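Local coordinates for putative flagellar hook-associated protein (Vibrio parahaemolyticus, PDB 3PWX) that probably serves as a structural component of the bacterial flagellum, as hook-associated members of the flagellin family do where hook and filament meet, at residues Arg126-Ala131 / Met136-Thr141; Thr35-Gln40 / Gly198-Asn203; Thr76-Tyr81 / Asn156-Leu161; Ser72-Glu77 / Ala163-Pro168. One frame throughout, in Å; residues are numbered along the deposited sequence.

In the fold
From the N terminus, helix 7-61 supplies the first half of contact 2, which is completed only when helix 172-223 returns alongside it; the loop so closed contains the other three contacts. Helix 71-89 then offers neighbouring turns to contacts 4 and 3, both of which it makes with helix 154-166. They share Thr-76 and Glu-77, and their centres lie about 8 Å apart. Contact 1 closes the shortest loop, a hairpin nested inside all the others. No loops cross. Contacts 3 and 4 hold one end of the elongated fold together, about 30 Å or more from contacts 1 and 2 between centres, whereas contact 1 touches contact 2 through Asn-139 and Arg-200.

Contact 1 (Arg126-Ala131 / Met136-Thr141); sequences RVVTVA and MDSNMT
A chi1 of 67° holds CG of Asn-139 between its backbone N and carbonyl carbon, and this lifts the amide to Arg-126, whose backbone N donates to Asn-139 OD1 at 2.7 Å. The donor stands 52° out of the amide carbonyl plane, away from the lone pairs. ND2 of the same amide bonds to Asp-124 O, so OD1 and ND2 are both held by the backbone that leads into strand 127-131. Ser-138 has nearly the same chi1, 65°, and its OG adds a weak bond of 3.3 Å to Arg-126 O, which already accepts from Ser-138 N at 2.9 Å. Next along, Val-128 and Met-136 form a hydrogen-bonded antiparallel pair: Val-128 N to Met-136 O is 3.0 Å, Met-136 N to Val-128 O 2.7 Å. Both side chains lie on the face against Leu-33 of helix 7-61. In the non-hydrogen-bonded pair, on the other face, Val-127 CG1 lies 3.5 Å from Asp-137 OD1. Met-136 also pairs with a strand of the second subunit, extending the sheet across the interface. The arrangement is that of a beta hairpin, strands 127-131 and 134-137, laid on the long helices.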
loop_
_atom_site.group_PDB
_atom_site.type_symbol
_atom_site.label_atom_id
_atom_site.label_comp_id
_atom_site.label_asym_id
_atom_site.label_seq_id
_atom_site.Cartn_x
_atom_site.Cartn_y
_atom_site.Cartn_z
ATOM N N ARG A 126 -1.755 -3.423 -8.690
ATOM C CA ARG A 126 -1.345 -2.055 -8.845
ATOM C C ARG A 126 -1.595 -1.365 -7.514
ATOM O O ARG A 126 -2.492 -1.783 -6.685
ATOM C CB ARG A 126 -2.211 -1.341 -9.879
ATOM C CG ARG A 126 -1.858 -1.593 -11.339
ATOM C CD ARG A 126 -2.745 -2.634 -11.954
ATOM N NE ARG A 126 -3.732 -2.121 -12.897
ATOM C CZ ARG A 126 -5.039 -2.337 -12.777
ATOM N NH1 ARG A 126 -5.909 -1.896 -13.697
ATOM N NH2 ARG A 126 -5.484 -3.024 -11.740
ATOM N N VAL A 127 -0.835 -0.298 -7.324
ATOM C CA VAL A 127 -0.873 0.525 -6.122
ATOM C C VAL A 127 -1.090 1.992 -6.484
ATOM O O VAL A 127 -0.712 2.483 -7.585
ATOM C CB VAL A 127 0.465 0.451 -5.334
ATOM C CG1 VAL A 127 0.860 -1.004 -5.071
ATOM C CG2 VAL A 127 1.552 1.191 -6.054
ATOM N N VAL A 128 -1.625 2.691 -5.500
ATOM C CA VAL A 128 -1.808 4.125 -5.504
ATOM C C VAL A 128 -1.266 4.671 -4.197
ATOM O O VAL A 128 -1.541 4.111 -3.079
ATOM C CB VAL A 128 -3.341 4.409 -5.630
ATOM C CG1 VAL A 128 -3.763 5.740 -5.011
ATOM C CG2 VAL A 128 -3.706 4.366 -7.074
ATOM N N THR A 129 -0.533 5.773 -4.321
ATOM C CA THR A 129 0.070 6.497 -3.179
ATOM C C THR A 129 -0.985 7.398 -2.547
ATOM O O THR A 129 -1.610 8.205 -3.246
ATOM C CB THR A 129 1.220 7.337 -3.635
ATOM O OG1 THR A 129 2.229 6.441 -4.093
ATOM C CG2 THR A 129 1.812 8.175 -2.476
ATOM N N VAL A 130 -1.181 7.281 -1.240
ATOM C CA VAL A 130 -2.304 7.913 -0.665
ATOM C C VAL A 130 -1.897 8.803 0.508
ATOM O O VAL A 130 -2.766 9.456 1.096
ATOM C CB VAL A 130 -3.396 6.857 -0.251
ATOM C CG1 VAL A 130 -3.877 6.048 -1.489
ATOM C CG2 VAL A 130 -2.909 5.918 0.860
ATOM N N ALA A 131 -0.607 8.769 0.884
ATOM C CA ALA A 131 0.024 9.712 1.806
ATOM C C ALA A 131 1.517 9.458 1.690
ATOM O O ALA A 131 1.917 8.402 1.184
ATOM C CB ALA A 131 -0.433 9.544 3.266
HETATM N N MSE A 136 -1.739 2.117 -1.322
HETATM C CA MSE A 136 -2.903 1.239 -1.087
HETATM C C MSE A 136 -3.114 0.434 -2.369
HETATM O O MSE A 136 -2.980 1.006 -3.476
HETATM C CB MSE A 136 -4.121 2.065 -0.767
HETATM C CG MSE A 136 -5.420 1.375 -1.082
HETATM SE SE MSE A 136 -5.909 0.202 0.453
HETATM C CE MSE A 136 -5.541 1.685 1.767
ATOM N N ASP A 137 -3.360 -0.875 -2.256
ATOM C CA ASP A 137 -3.590 -1.708 -3.451
ATOM C C ASP A 137 -4.935 -1.356 -4.025
ATOM O O ASP A 137 -5.882 -1.174 -3.297
ATOM C CB ASP A 137 -3.491 -3.205 -3.123
ATOM C CG ASP A 137 -2.083 -3.612 -2.586
ATOM O OD1 ASP A 137 -1.043 -2.887 -2.813
ATOM O OD2 ASP A 137 -2.012 -4.690 -1.938
ATOM N N SER A 138 -5.036 -1.256 -5.337
ATOM C CA SER A 138 -6.196 -0.657 -5.992
ATOM C C SER A 138 -6.877 -1.578 -6.958
ATOM O O SER A 138 -7.967 -1.235 -7.489
ATOM C CB SER A 138 -5.748 0.632 -6.707
ATOM O OG SER A 138 -4.832 0.327 -7.756
ATOM N N ASN A 139 -6.335 -2.772 -7.182
ATOM C CA ASN A 139 -7.076 -3.706 -8.039
ATOM C C ASN A 139 -7.530 -5.044 -7.437
ATOM O O ASN A 139 -7.015 -5.447 -6.394
ATOM C CB ASN A 139 -6.320 -3.943 -9.331
ATOM C CG ASN A 139 -5.011 -4.694 -9.131
ATOM O OD1 ASN A 139 -4.225 -4.451 -8.188
ATOM N ND2 ASN A 139 -4.755 -5.620 -10.056
HETATM N N MSE A 140 -8.531 -5.690 -8.057
HETATM C CA MSE A 140 -8.806 -7.109 -7.787
HETATM C C MSE A 140 -8.479 -7.860 -9.076
HETATM O O MSE A 140 -8.390 -7.247 -10.126
HETATM C CB MSE A 140 -10.250 -7.377 -7.360
HETATM C CG MSE A 140 -10.670 -6.834 -6.004
HETATM SE SE MSE A 140 -9.514 -7.387 -4.500
HETATM C CE MSE A 140 -9.826 -9.317 -4.549
ATOM N N THR A 141 -8.208 -9.156 -8.984
ATOM C CA THR A 141 -7.983 -9.910 -10.199
ATOM C C THR A 141 -8.916 -11.088 -10.437
ATOM O O THR A 141 -9.200 -11.860 -9.527
ATOM C CB THR A 141 -6.510 -10.352 -10.415
ATOM O OG1 THR A 141 -6.184 -11.463 -9.563
ATOM C CG2 THR A 141 -5.621 -9.177 -10.237
#

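Contact 2 (Thr35-Gln40 / Gly198-Asn203); sequences TTLSSQ and GGRHNN
His-201 NE2 is hydrogen-bonded to OE1 of Glu-41, a residue just past Gln-40, and this bond ties the imidazole to the opposite helix while Leu-37 and Ser-38 pack around the ring. Chi1 of -81° sets the ring anti to the carbonyl carbon, from where it leans over to segment 35-40. Leu-37 brings CD1 over one face of the imidazole, and its CB lies 4.0 Å from His-201 CE1. Ser-38 OG sits at the ring edge, 3.9 Å from NE2 of His-201; this is a contact without a hydrogen bond, the hydroxyl being bonded to Lys-34 O one turn back.

On the residue before the histidine, Arg-200, CB meets Leu-37 CD1 at 3.8 Å, the two side chains crossing at about a right angle. Arg-200 runs extended from CG to NE, so its charged end passes beyond the leucine, whose CD2 lies near the guanidinium plane at its edge. There NH2 forms a salt bridge with Glu-196 and NH1 bonds to Asn-139 O, linking helix 172-223 to the loop after the hairpin.

The local axes approach to 10.4 Å at 164°, and the nearest CA atoms, of Leu-37 and His-201, are 7.9 Å apart. Such near-antiparallel pairing of long N- and C-terminal helices, here with segment 35-40 inside a predicted coiled coil, is characteristic of flagellin-family proteins.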
loop_
_atom_site.group_PDB
_atom_site.type_symbol
_atom_site.label_atom_id
_atom_site.label_comp_id
_atom_site.label_asym_id
_atom_site.label_seq_id
_atom_site.Cartn_x
_atom_site.Cartn_y
_atom_site.Cartn_z
ATOM N N THR A 35 -13.317 5.796 -6.184
ATOM C CA THR A 35 -14.171 5.741 -7.347
ATOM C C THR A 35 -13.943 4.489 -8.138
ATOM O O THR A 35 -14.860 3.920 -8.660
ATOM C CB THR A 35 -13.901 6.903 -8.276
ATOM O OG1 THR A 35 -14.430 8.076 -7.653
ATOM C CG2 THR A 35 -14.617 6.657 -9.647
ATOM N N THR A 36 -12.701 4.084 -8.215
ATOM C CA THR A 36 -12.265 2.944 -8.986
ATOM C C THR A 36 -12.646 1.727 -8.200
ATOM O O THR A 36 -13.022 0.708 -8.774
ATOM C CB THR A 36 -10.759 3.039 -9.032
ATOM O OG1 THR A 36 -10.440 4.195 -9.805
ATOM C CG2 THR A 36 -10.128 1.823 -9.645
ATOM N N LEU A 37 -12.603 1.822 -6.875
ATOM C CA LEU A 37 -12.912 0.663 -6.092
ATOM C C LEU A 37 -14.380 0.411 -6.187
ATOM O O LEU A 37 -14.744 -0.739 -6.395
ATOM C CB LEU A 37 -12.461 0.797 -4.640
ATOM C CG LEU A 37 -10.975 0.785 -4.307
ATOM C CD1 LEU A 37 -10.827 0.976 -2.794
ATOM C CD2 LEU A 37 -10.338 -0.503 -4.760
ATOM N N SER A 38 -15.235 1.436 -6.081
ATOM C CA SER A 38 -16.697 1.251 -6.153
ATOM C C SER A 38 -17.017 0.630 -7.484
ATOM O O SER A 38 -17.846 -0.273 -7.586
ATOM C CB SER A 38 -17.449 2.550 -6.149
ATOM O OG SER A 38 -17.216 3.217 -4.974
ATOM N N SER A 39 -16.362 1.143 -8.524
ATOM C CA SER A 39 -16.528 0.554 -9.846
ATOM C C SER A 39 -16.300 -0.972 -9.936
ATOM O O SER A 39 -17.064 -1.661 -10.614
ATOM C CB SER A 39 -15.727 1.323 -10.882
ATOM O OG SER A 39 -16.118 0.840 -12.160
ATOM N N GLN A 40 -15.275 -1.505 -9.268
ATOM C CA GLN A 40 -15.073 -2.971 -9.190
ATOM C C GLN A 40 -16.155 -3.718 -8.409
ATOM O O GLN A 40 -16.454 -4.873 -8.704
ATOM C CB GLN A 40 -13.773 -3.289 -8.506
ATOM C CG GLN A 40 -12.559 -2.953 -9.328
ATOM C CD GLN A 40 -11.278 -2.928 -8.512
ATOM O OE1 GLN A 40 -10.447 -2.033 -8.684
ATOM N NE2 GLN A 40 -11.117 -3.888 -7.597
ATOM N N GLY A 198 -14.356 -3.304 0.841
ATOM C CA GLY A 198 -14.913 -2.459 1.919
ATOM C C GLY A 198 -13.893 -2.080 2.975
ATOM O O GLY A 198 -13.921 -0.995 3.433
ATOM N N GLY A 199 -12.995 -2.977 3.373
ATOM C CA GLY A 199 -11.880 -2.674 4.254
ATOM C C GLY A 199 -10.935 -1.649 3.626
ATOM O O GLY A 199 -10.430 -0.752 4.322
ATOM N N ARG A 200 -10.669 -1.753 2.322
ATOM C CA ARG A 200 -9.906 -0.687 1.649
ATOM C C ARG A 200 -10.554 0.691 1.782
ATOM O O ARG A 200 -9.946 1.624 2.299
ATOM C CB ARG A 200 -9.605 -1.041 0.206
ATOM C CG ARG A 200 -8.392 -2.011 0.135
ATOM C CD ARG A 200 -8.162 -2.436 -1.324
ATOM N NE ARG A 200 -7.407 -3.669 -1.421
ATOM C CZ ARG A 200 -7.201 -4.297 -2.571
ATOM N NH1 ARG A 200 -7.702 -3.799 -3.708
ATOM N NH2 ARG A 200 -6.495 -5.429 -2.593
ATOM N N HIS A 201 -11.821 0.793 1.389
ATOM C CA HIS A 201 -12.615 2.026 1.674
ATOM C C HIS A 201 -12.444 2.635 3.060
ATOM O O HIS A 201 -12.294 3.843 3.164
ATOM C CB HIS A 201 -14.101 1.777 1.479
ATOM C CG HIS A 201 -14.532 1.840 0.054
ATOM N ND1 HIS A 201 -14.243 2.913 -0.765
ATOM C CD2 HIS A 201 -15.284 0.985 -0.689
ATOM C CE1 HIS A 201 -14.768 2.701 -1.961
ATOM N NE2 HIS A 201 -15.420 1.548 -1.933
ATOM N N ASN A 202 -12.548 1.806 4.102
ATOM C CA ASN A 202 -12.348 2.275 5.462
ATOM C C ASN A 202 -10.945 2.806 5.772
ATOM O O ASN A 202 -10.775 3.818 6.442
ATOM C CB ASN A 202 -12.790 1.197 6.457
ATOM C CG ASN A 202 -14.289 0.943 6.372
ATOM O OD1 ASN A 202 -15.039 1.817 5.911
ATOM N ND2 ASN A 202 -14.732 -0.248 6.774
ATOM N N ASN A 203 -9.936 2.123 5.274
ATOM C CA ASN A 203 -8.613 2.529 5.554
ATOM C C ASN A 203 -8.304 3.846 4.810
ATOM O O ASN A 203 -7.703 4.795 5.406
ATOM C CB ASN A 203 -7.680 1.363 5.273
ATOM C CG ASN A 203 -7.538 0.444 6.485
ATOM O OD1 ASN A 203 -7.573 0.910 7.650
ATOM N ND2 ASN A 203 -7.319 -0.825 6.244
#

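Contact 3 (Thr76-Tyr81 / Asn156-Leu161); sequences TELKSY and NQIDAL
Leu-78 points its CB toward the facing helix, and Ile-158 receives the rest of the side chain. CB itself is still 4.7 Å from Ile-158 CD1, and CG closes that to 4.4 Å. The branch then divides round the same methyl: CD2 of Leu-78 reaches Ile-158 CD1 at 3.7 Å, while the other methyl, CD1, stays at 4.1 Å from it. This second methyl turns toward Leu-161 as well, with Leu-78 CD1 lying 4.3 Å from Leu-161 CD2. One leucine thus spans residues three apart on helix 154-166, which fall on the same side of it.

The isoleucine runs obliquely to this fork and touches it with its terminal methyl. Its CG1 is anti to the backbone N (chi1 -164°), and a chi2 of 49° bends CD1 so that the terminal methyl, not CG2, faces the leucine. Leu-161 arrives differently: its CB does not aim at helix 71-89, but with chi1 at 178° and a bend at chi2, its CD2 methyl alone is brought to Leu-78.

Further apolar groups close the surroundings, for Leu-78 also rests on Met-54 and Leu-161 on Val-58, both of helix 7-61, while Val-176 of helix 172-223 touches Leu-161. At the border, Asp-159 forms salt bridges with Arg-82 and Lys-112, the former binding the same two helices.

No hydrogen bond crosses between the segments, and only 128 Å² is buried by both together. The chemistry is therefore that of methyl groups withdrawn from water, which gives cohesion but little directional constraint; directed polar links come from the neighbouring Asp-159.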
loop_
_atom_site.group_PDB
_atom_site.type_symbol
_atom_site.label_atom_id
_atom_site.label_comp_id
_atom_site.label_asym_id
_atom_site.label_seq_id
_atom_site.Cartn_x
_atom_site.Cartn_y
_atom_site.Cartn_z
ATOM N N THR A 76 -30.441 -22.424 -21.766
ATOM C CA THR A 76 -30.301 -21.044 -22.220
ATOM C C THR A 76 -30.060 -20.057 -21.069
ATOM O O THR A 76 -29.203 -19.156 -21.182
ATOM C CB THR A 76 -31.575 -20.626 -22.976
ATOM O OG1 THR A 76 -31.823 -21.586 -24.004
ATOM C CG2 THR A 76 -31.481 -19.231 -23.593
ATOM N N GLU A 77 -30.810 -20.197 -19.977
ATOM C CA GLU A 77 -30.624 -19.288 -18.855
ATOM C C GLU A 77 -29.282 -19.493 -18.128
ATOM O O GLU A 77 -28.677 -18.507 -17.670
ATOM C CB GLU A 77 -31.816 -19.311 -17.903
ATOM C CG GLU A 77 -33.059 -18.568 -18.429
ATOM C CD GLU A 77 -33.119 -17.106 -17.953
ATOM O OE1 GLU A 77 -32.206 -16.303 -18.304
ATOM O OE2 GLU A 77 -34.085 -16.762 -17.222
ATOM N N LEU A 78 -28.800 -20.743 -18.063
ATOM C CA LEU A 78 -27.441 -21.000 -17.565
ATOM C C LEU A 78 -26.416 -20.317 -18.431
ATOM O O LEU A 78 -25.590 -19.533 -17.905
ATOM C CB LEU A 78 -27.093 -22.473 -17.438
ATOM C CG LEU A 78 -27.691 -23.223 -16.247
ATOM C CD1 LEU A 78 -27.429 -24.718 -16.439
ATOM C CD2 LEU A 78 -27.198 -22.719 -14.846
ATOM N N LYS A 79 -26.493 -20.550 -19.735
ATOM C CA LYS A 79 -25.623 -19.866 -20.668
ATOM C C LYS A 79 -25.689 -18.349 -20.560
ATOM O O LYS A 79 -24.702 -17.717 -20.796
ATOM C CB LYS A 79 -25.868 -20.302 -22.106
ATOM C CG LYS A 79 -25.253 -21.658 -22.506
ATOM C CD LYS A 79 -25.717 -22.038 -23.943
ATOM C CE LYS A 79 -25.307 -23.456 -24.346
ATOM N NZ LYS A 79 -25.858 -23.900 -25.695
ATOM N N SER A 80 -26.830 -17.777 -20.181
ATOM C CA SER A 80 -26.954 -16.328 -19.977
ATOM C C SER A 80 -26.139 -15.777 -18.854
ATOM O O SER A 80 -25.441 -14.779 -19.051
ATOM C CB SER A 80 -28.370 -15.909 -19.676
ATOM O OG SER A 80 -28.817 -15.190 -20.779
ATOM N N TYR A 81 -26.269 -16.407 -17.687
ATOM C CA TYR A 81 -25.531 -16.024 -16.481
ATOM C C TYR A 81 -24.032 -16.325 -16.640
ATOM O O TYR A 81 -23.197 -15.538 -16.226
ATOM C CB TYR A 81 -26.158 -16.666 -15.228
ATOM C CG TYR A 81 -27.605 -16.199 -15.008
ATOM C CD1 TYR A 81 -27.867 -14.851 -14.760
ATOM C CD2 TYR A 81 -28.686 -17.070 -15.087
ATOM C CE1 TYR A 81 -29.150 -14.374 -14.552
ATOM C CE2 TYR A 81 -30.015 -16.594 -14.890
ATOM C CZ TYR A 81 -30.208 -15.227 -14.608
ATOM O OH TYR A 81 -31.412 -14.643 -14.401
ATOM N N ASN A 156 -16.025 -23.343 -16.689
ATOM C CA ASN A 156 -15.842 -24.653 -17.272
ATOM C C ASN A 156 -16.754 -25.688 -16.624
ATOM O O ASN A 156 -17.275 -26.548 -17.309
ATOM C CB ASN A 156 -14.370 -25.031 -17.235
ATOM C CG ASN A 156 -13.568 -24.191 -18.233
ATOM O OD1 ASN A 156 -14.130 -23.800 -19.260
ATOM N ND2 ASN A 156 -12.291 -23.865 -17.928
ATOM N N GLN A 157 -16.991 -25.568 -15.315
ATOM C CA GLN A 157 -17.728 -26.564 -14.631
ATOM C C GLN A 157 -19.188 -26.425 -15.040
ATOM O O GLN A 157 -19.906 -27.421 -15.137
ATOM C CB GLN A 157 -17.572 -26.399 -13.137
ATOM C CG GLN A 157 -18.464 -27.351 -12.291
ATOM C CD GLN A 157 -18.120 -28.789 -12.573
ATOM O OE1 GLN A 157 -16.936 -29.148 -12.589
ATOM N NE2 GLN A 157 -19.131 -29.622 -12.796
ATOM N N ILE A 158 -19.618 -25.192 -15.307
ATOM C CA ILE A 158 -21.011 -24.956 -15.658
ATOM C C ILE A 158 -21.267 -25.592 -17.050
ATOM O O ILE A 158 -22.375 -26.109 -17.303
ATOM C CB ILE A 158 -21.463 -23.449 -15.548
ATOM C CG1 ILE A 158 -22.994 -23.321 -15.549
ATOM C CG2 ILE A 158 -20.972 -22.648 -16.731
ATOM C CD1 ILE A 158 -23.832 -24.286 -14.523
ATOM N N ASP A 159 -20.226 -25.570 -17.904
ATOM C CA ASP A 159 -20.314 -26.181 -19.251
ATOM C C ASP A 159 -20.355 -27.703 -19.193
ATOM O O ASP A 159 -21.101 -28.321 -19.942
ATOM C CB ASP A 159 -19.195 -25.665 -20.211
ATOM C CG ASP A 159 -19.588 -24.348 -20.921
ATOM O OD1 ASP A 159 -20.759 -23.896 -20.782
ATOM O OD2 ASP A 159 -18.753 -23.760 -21.628
ATOM N N ALA A 160 -19.567 -28.299 -18.292
ATOM C CA ALA A 160 -19.699 -29.739 -17.990
ATOM C C ALA A 160 -21.138 -30.132 -17.487
ATOM O O ALA A 160 -21.631 -31.251 -17.715
ATOM C CB ALA A 160 -18.633 -30.194 -17.003
ATOM N N LEU A 161 -21.783 -29.200 -16.795
ATOM C CA LEU A 161 -23.111 -29.446 -16.315
ATOM C C LEU A 161 -24.106 -29.342 -17.474
ATOM O O LEU A 161 -24.943 -30.191 -17.612
ATOM C CB LEU A 161 -23.480 -28.541 -15.124
ATOM C CG LEU A 161 -24.940 -28.864 -14.738
ATOM C CD1 LEU A 161 -25.037 -30.195 -13.988
ATOM C CD2 LEU A 161 -25.619 -27.771 -13.985
#

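Contact 4 (Ser72-Glu77 / Ala163-Pro168); sequences SGMITE and AEFEKP
Phe-165 is the first residue of Ala-163 to Pro-168 to meet the other helix, and it does so largely through the base of its side chain. Its CB lies 3.8 Å from Ile-75 CD1 and 4.0 Å from Ile-75 CG1. The two side chains slide past each other in opposite directions, which places CG1 of the isoleucine near the ring plane, at its edge. Farther out on the ring, CE1 of Phe-165 is 4.4 Å from the selenium of Met-74, a selenomethionine that rests in turn on Ile-57 of helix 7-61. The ring is thus approached by two consecutive residues of helix 71-89, Ile-75 at its edge and the selenium obliquely. CE1 also touches CD1 of Leu-78, a turn farther along helix 71-89.

This is packing at one end of a bundle, where the short helices 71-89 and 154-166 lie against the long pair 7-61 and 172-223. The nearest backbones here, at CA of Ile-75 and CA of Phe-165, are 7.5 Å apart.

Glu-166 follows on the more exposed flank. Its CG meets Ile-75 CD1 at 3.7 Å, the two side chains crossing at about a right angle; a chi2 of 162° extends the isoleucine to that point. It is the methylene of the glutamate that touches, and the chain beyond CG runs on extended to the carboxylate. Lys-167 then leaves helical geometry, although its N still bonds to Ala-163 O at 3.0 Å.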
loop_
_atom_site.group_PDB
_atom_site.type_symbol
_atom_site.label_atom_id
_atom_site.label_comp_id
_atom_site.label_asym_id
_atom_site.label_seq_id
_atom_site.Cartn_x
_atom_site.Cartn_y
_atom_site.Cartn_z
ATOM N N SER A 72 -34.458 -27.618 -21.696
ATOM C CA SER A 72 -33.857 -26.877 -22.799
ATOM C C SER A 72 -33.928 -25.361 -22.549
ATOM O O SER A 72 -33.169 -24.596 -23.123
ATOM C CB SER A 72 -34.466 -27.303 -24.148
ATOM O OG SER A 72 -34.708 -26.190 -25.006
ATOM N N GLY A 73 -34.828 -24.937 -21.671
ATOM C CA GLY A 73 -34.984 -23.524 -21.361
ATOM C C GLY A 73 -34.051 -23.130 -20.233
ATOM O O GLY A 73 -33.568 -22.000 -20.174
HETATM N N MSE A 74 -33.806 -24.081 -19.338
HETATM C CA MSE A 74 -32.818 -23.941 -18.293
HETATM C C MSE A 74 -31.436 -23.754 -18.889
HETATM O O MSE A 74 -30.675 -22.893 -18.447
HETATM C CB MSE A 74 -32.796 -25.176 -17.405
HETATM C CG MSE A 74 -33.766 -25.135 -16.259
HETATM SE SE MSE A 74 -33.817 -26.890 -15.425
HETATM C CE MSE A 74 -35.769 -27.030 -15.182
ATOM N N ILE A 75 -31.119 -24.558 -19.894
ATOM C CA ILE A 75 -29.852 -24.468 -20.562
ATOM C C ILE A 75 -29.513 -23.068 -21.082
ATOM O O ILE A 75 -28.439 -22.588 -20.841
ATOM C CB ILE A 75 -29.720 -25.564 -21.610
ATOM C CG1 ILE A 75 -29.321 -26.848 -20.881
ATOM C CG2 ILE A 75 -28.738 -25.163 -22.734
ATOM C CD1 ILE A 75 -29.546 -28.127 -21.650
ATOM N N THR A 76 -30.441 -22.424 -21.766
ATOM C CA THR A 76 -30.301 -21.044 -22.220
ATOM C C THR A 76 -30.060 -20.057 -21.069
ATOM O O THR A 76 -29.203 -19.156 -21.182
ATOM C CB THR A 76 -31.575 -20.626 -22.976
ATOM O OG1 THR A 76 -31.823 -21.586 -24.004
ATOM C CG2 THR A 76 -31.481 -19.231 -23.593
ATOM N N GLU A 77 -30.810 -20.197 -19.977
ATOM C CA GLU A 77 -30.624 -19.288 -18.855
ATOM C C GLU A 77 -29.282 -19.493 -18.128
ATOM O O GLU A 77 -28.677 -18.507 -17.670
ATOM C CB GLU A 77 -31.816 -19.311 -17.903
ATOM C CG GLU A 77 -33.059 -18.568 -18.429
ATOM C CD GLU A 77 -33.119 -17.106 -17.953
ATOM O OE1 GLU A 77 -32.206 -16.303 -18.304
ATOM O OE2 GLU A 77 -34.085 -16.762 -17.222
ATOM N N ALA A 163 -23.563 -29.968 -20.595
ATOM C CA ALA A 163 -23.388 -31.202 -21.329
ATOM C C ALA A 163 -24.183 -32.305 -20.636
ATOM O O ALA A 163 -24.974 -33.006 -21.252
ATOM C CB ALA A 163 -21.885 -31.551 -21.403
ATOM N N GLU A 164 -24.013 -32.432 -19.334
ATOM C CA GLU A 164 -24.753 -33.420 -18.563
ATOM C C GLU A 164 -26.287 -33.181 -18.606
ATOM O O GLU A 164 -27.075 -34.148 -18.636
ATOM C CB GLU A 164 -24.196 -33.445 -17.147
ATOM C CG GLU A 164 -24.467 -34.673 -16.326
ATOM C CD GLU A 164 -23.938 -35.982 -16.912
ATOM O OE1 GLU A 164 -22.754 -36.106 -17.297
ATOM O OE2 GLU A 164 -24.740 -36.920 -16.939
ATOM N N PHE A 165 -26.705 -31.905 -18.631
ATOM C CA PHE A 165 -28.121 -31.559 -18.856
ATOM C C PHE A 165 -28.642 -31.963 -20.239
ATOM O O PHE A 165 -29.795 -32.290 -20.361
ATOM C CB PHE A 165 -28.402 -30.082 -18.628
ATOM C CG PHE A 165 -28.675 -29.728 -17.201
ATOM C CD1 PHE A 165 -29.335 -28.545 -16.882
ATOM C CD2 PHE A 165 -28.267 -30.563 -16.158
ATOM C CE1 PHE A 165 -29.590 -28.203 -15.535
ATOM C CE2 PHE A 165 -28.523 -30.231 -14.824
ATOM C CZ PHE A 165 -29.187 -29.054 -14.516
ATOM N N GLU A 166 -27.805 -31.917 -21.272
ATOM C CA GLU A 166 -28.253 -32.246 -22.608
ATOM C C GLU A 166 -28.361 -33.770 -22.819
ATOM O O GLU A 166 -29.345 -34.272 -23.358
ATOM C CB GLU A 166 -27.319 -31.642 -23.633
ATOM C CG GLU A 166 -27.520 -30.179 -23.927
ATOM C CD GLU A 166 -26.370 -29.683 -24.779
ATOM O OE1 GLU A 166 -25.617 -28.760 -24.364
ATOM O OE2 GLU A 166 -26.181 -30.288 -25.869
ATOM N N LYS A 167 -27.334 -34.498 -22.403
ATOM C CA LYS A 167 -27.357 -35.934 -22.488
ATOM C C LYS A 167 -26.936 -36.524 -21.168
ATOM O O LYS A 167 -25.766 -36.818 -20.978
ATOM C CB LYS A 167 -26.434 -36.446 -23.597
ATOM C CG LYS A 167 -26.481 -37.984 -23.743
ATOM C CD LYS A 167 -25.923 -38.465 -25.078
ATOM C CE LYS A 167 -26.327 -39.913 -25.351
ATOM N NZ LYS A 167 -25.809 -40.382 -26.677
ATOM N N PRO A 168 -27.892 -36.723 -20.256
ATOM C CA PRO A 168 -27.529 -37.322 -18.975
ATOM C C PRO A 168 -26.705 -38.602 -19.116
ATOM O O PRO A 168 -26.899 -39.367 -20.062
ATOM C CB PRO A 168 -28.880 -37.605 -18.321
ATOM C CG PRO A 168 -29.790 -36.554 -18.890
ATOM C CD PRO A 168 -29.306 -36.296 -20.300
#